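Local coordinates for cellulose binding domain-containing protein (Clostridium clariflavum, PDB 4B96) that probably binds cellulose through this calcium-bearing family 3b carbohydrate-binding module, the C-terminal part of a membrane protein of a biomass-sensing system, at residues A[119-124]-A[133-138]. Residues are numbered along the deposited sequence; the frame is centred on the assembly and turned at random.
Sequences DDWSFL and WDKMTV. With CA (calcium ion), chain E.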
loop_
_atom_site.group_PDB
_atom_site.type_symbol
_atom_site.label_atom_id
_atom_site.label_comp_id
_atom_site.label_asym_id
_atom_site.label_seq_id
_atom_site.Cartn_x
_atom_site.Cartn_y
_atom_site.Cartn_z
ATOM N N ASP A 119 12.393 15.276 6.031
ATOM C CA ASP A 119 12.317 14.023 6.756
ATOM C C ASP A 119 10.866 13.599 6.966
ATOM O O ASP A 119 10.570 12.758 7.841
ATOM C CB ASP A 119 13.053 14.212 8.095
ATOM C CG ASP A 119 12.540 15.456 8.900
ATOM O OD1 ASP A 119 11.479 16.087 8.545
ATOM O OD2 ASP A 119 13.211 15.794 9.919
ATOM N N ASP A 120 9.939 14.157 6.174
ATOM C CA ASP A 120 8.526 13.825 6.346
ATOM C C ASP A 120 8.160 12.657 5.431
ATOM O O ASP A 120 8.347 12.713 4.181
ATOM C CB ASP A 120 7.633 15.029 5.972
ATOM C CG ASP A 120 7.805 16.208 6.904
ATOM O OD1 ASP A 120 8.426 16.081 7.986
ATOM O OD2 ASP A 120 7.278 17.295 6.559
ATOM N N TRP A 121 7.650 11.583 6.016
ATOM C CA TRP A 121 7.353 10.382 5.215
ATOM C C TRP A 121 6.450 10.716 3.986
ATOM O O TRP A 121 6.678 10.204 2.883
ATOM C CB TRP A 121 6.649 9.340 6.116
ATOM C CG TRP A 121 6.282 7.974 5.455
ATOM C CD1 TRP A 121 5.040 7.589 4.964
ATOM C CD2 TRP A 121 7.156 6.869 5.243
ATOM N NE1 TRP A 121 5.122 6.302 4.448
ATOM C CE2 TRP A 121 6.395 5.833 4.631
ATOM C CE3 TRP A 121 8.511 6.642 5.531
ATOM C CZ2 TRP A 121 6.935 4.578 4.327
ATOM C CZ3 TRP A 121 9.046 5.408 5.229
ATOM C CH2 TRP A 121 8.263 4.389 4.617
ATOM N N SER A 122 5.430 11.541 4.165
ATOM C CA SER A 122 4.472 11.745 3.053
ATOM C C SER A 122 4.925 12.766 2.002
ATOM O O SER A 122 4.198 13.006 1.049
ATOM C CB SER A 122 3.080 12.145 3.607
ATOM O OG SER A 122 2.515 11.033 4.296
ATOM N N PHE A 123 6.087 13.397 2.211
ATOM C CA PHE A 123 6.541 14.511 1.366
ATOM C C PHE A 123 6.838 14.050 -0.072
ATOM O O PHE A 123 7.610 13.105 -0.280
ATOM C CB PHE A 123 7.778 15.130 1.964
ATOM C CG PHE A 123 8.361 16.290 1.172
ATOM C CD1 PHE A 123 7.561 17.387 0.768
ATOM C CD2 PHE A 123 9.692 16.308 0.877
ATOM C CE1 PHE A 123 8.151 18.456 0.070
ATOM C CE2 PHE A 123 10.270 17.374 0.206
ATOM C CZ PHE A 123 9.495 18.422 -0.211
ATOM N N LEU A 124 6.236 14.728 -1.056
ATOM C CA LEU A 124 6.364 14.289 -2.468
ATOM C C LEU A 124 6.994 15.397 -3.299
ATOM O O LEU A 124 6.451 16.495 -3.404
ATOM C CB LEU A 124 4.986 13.847 -3.039
ATOM C CG LEU A 124 4.844 13.459 -4.527
ATOM C CD1 LEU A 124 5.913 12.483 -4.929
ATOM C CD2 LEU A 124 3.412 12.845 -4.857
ATOM N N TRP A 133 -0.055 8.148 -4.929
ATOM C CA TRP A 133 1.013 8.365 -3.994
ATOM C C TRP A 133 0.795 7.381 -2.872
ATOM O O TRP A 133 -0.186 7.493 -2.125
ATOM C CB TRP A 133 0.836 9.764 -3.423
ATOM C CG TRP A 133 1.959 10.182 -2.464
ATOM C CD1 TRP A 133 1.795 10.921 -1.331
ATOM C CD2 TRP A 133 3.394 9.955 -2.604
ATOM N NE1 TRP A 133 3.025 11.174 -0.743
ATOM C CE2 TRP A 133 4.016 10.580 -1.498
ATOM C CE3 TRP A 133 4.197 9.242 -3.524
ATOM C CZ2 TRP A 133 5.414 10.543 -1.297
ATOM C CZ3 TRP A 133 5.586 9.196 -3.336
ATOM C CH2 TRP A 133 6.185 9.834 -2.215
ATOM N N ASP A 134 1.709 6.432 -2.723
ATOM C CA ASP A 134 1.485 5.397 -1.713
ATOM C C ASP A 134 2.131 5.688 -0.365
ATOM O O ASP A 134 2.291 4.745 0.419
ATOM C CB ASP A 134 2.039 4.047 -2.204
ATOM C CG ASP A 134 3.477 4.123 -2.641
ATOM O OD1 ASP A 134 4.177 5.087 -2.290
ATOM O OD2 ASP A 134 3.925 3.195 -3.339
ATOM N N LYS A 135 2.518 6.952 -0.103
ATOM C CA LYS A 135 3.069 7.332 1.214
ATOM C C LYS A 135 2.094 8.173 2.003
ATOM O O LYS A 135 2.393 8.665 3.089
ATOM C CB LYS A 135 4.470 8.001 1.101
ATOM C CG LYS A 135 5.491 7.011 0.454
ATOM C CD LYS A 135 6.884 7.638 0.433
ATOM C CE LYS A 135 7.565 7.518 1.802
ATOM N NZ LYS A 135 8.770 8.404 1.839
ATOM N N MET A 136 0.870 8.292 1.502
ATOM C CA MET A 136 -0.228 8.719 2.366
ATOM C C MET A 136 -1.171 7.540 2.512
ATOM O O MET A 136 -1.286 6.754 1.568
ATOM C CB MET A 136 -0.998 9.930 1.757
ATOM C CG MET A 136 -0.142 11.219 1.848
ATOM S SD MET A 136 -0.987 12.565 0.991
ATOM C CE MET A 136 -2.494 12.795 1.926
ATOM N N THR A 137 -1.836 7.401 3.670
ATOM C CA THR A 137 -2.710 6.231 3.857
ATOM C C THR A 137 -4.211 6.559 3.902
ATOM O O THR A 137 -4.611 7.649 4.304
ATOM C CB THR A 137 -2.353 5.472 5.127
ATOM O OG1 THR A 137 -2.233 6.381 6.223
ATOM C CG2 THR A 137 -0.954 4.752 4.928
ATOM N N VAL A 138 -5.036 5.569 3.555
ATOM C CA VAL A 138 -6.488 5.734 3.639
ATOM C C VAL A 138 -7.032 4.533 4.404
ATOM O O VAL A 138 -6.586 3.383 4.183
ATOM C CB VAL A 138 -7.171 5.786 2.207
ATOM C CG1 VAL A 138 -8.658 6.126 2.383
ATOM C CG2 VAL A 138 -6.500 6.832 1.346
HETATM CA CA CA E . 9.783 17.718 9.227
HETATM O O HOH W 1 11.781 17.733 10.890
HETATM O O HOH W 2 7.695 18.716 8.719
HETATM O O HOH W 3 9.015 11.232 1.080
HETATM O O HOH W 4 9.762 19.956 10.311
#
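K135 lies across the indole of W121 at about a right angle, CE seated over one face 3.6 Å from the centroid of the five-membered ring as a CH-pi contact. A bend at chi3 (80°) swings CE there, NZ following over the same face, 4.3 Å from the centroid of the six-membered ring in a cation-pi contact. NZ also gives a weak bond to W121 O, donates to water 3, which lies against F123 O, and bonds S1 O of the second subunit. W133 is clasped between L124, whose CD1 and CD2 spread over one face, and CB of K135 on the other. At the indole edge, W133 NE1 donates to S122 O over 2.8 Å at 149°, reaching the oxygen from above its carbonyl plane. S122 OG donates to K135 O (2.7 Å) and is also hydrogen-bonded to Y45 N on strand 40-47, while W121 NE1 is held by I148 O. Behind these contacts, a type I turn from D120 to F123, closed by F123 N to D120 O (3.1 Å), presents W121 and S122 to 133-138. At its head, D120 OD1 and, just before it, D119 OD1 each bind calcium at 2.5 Å, K47 O, N116 O and three waters completing the sphere. The turn ties the calcium site to strand 136-140 in the two-sheet beta-sandwich of a family 3 carbohydrate-binding module.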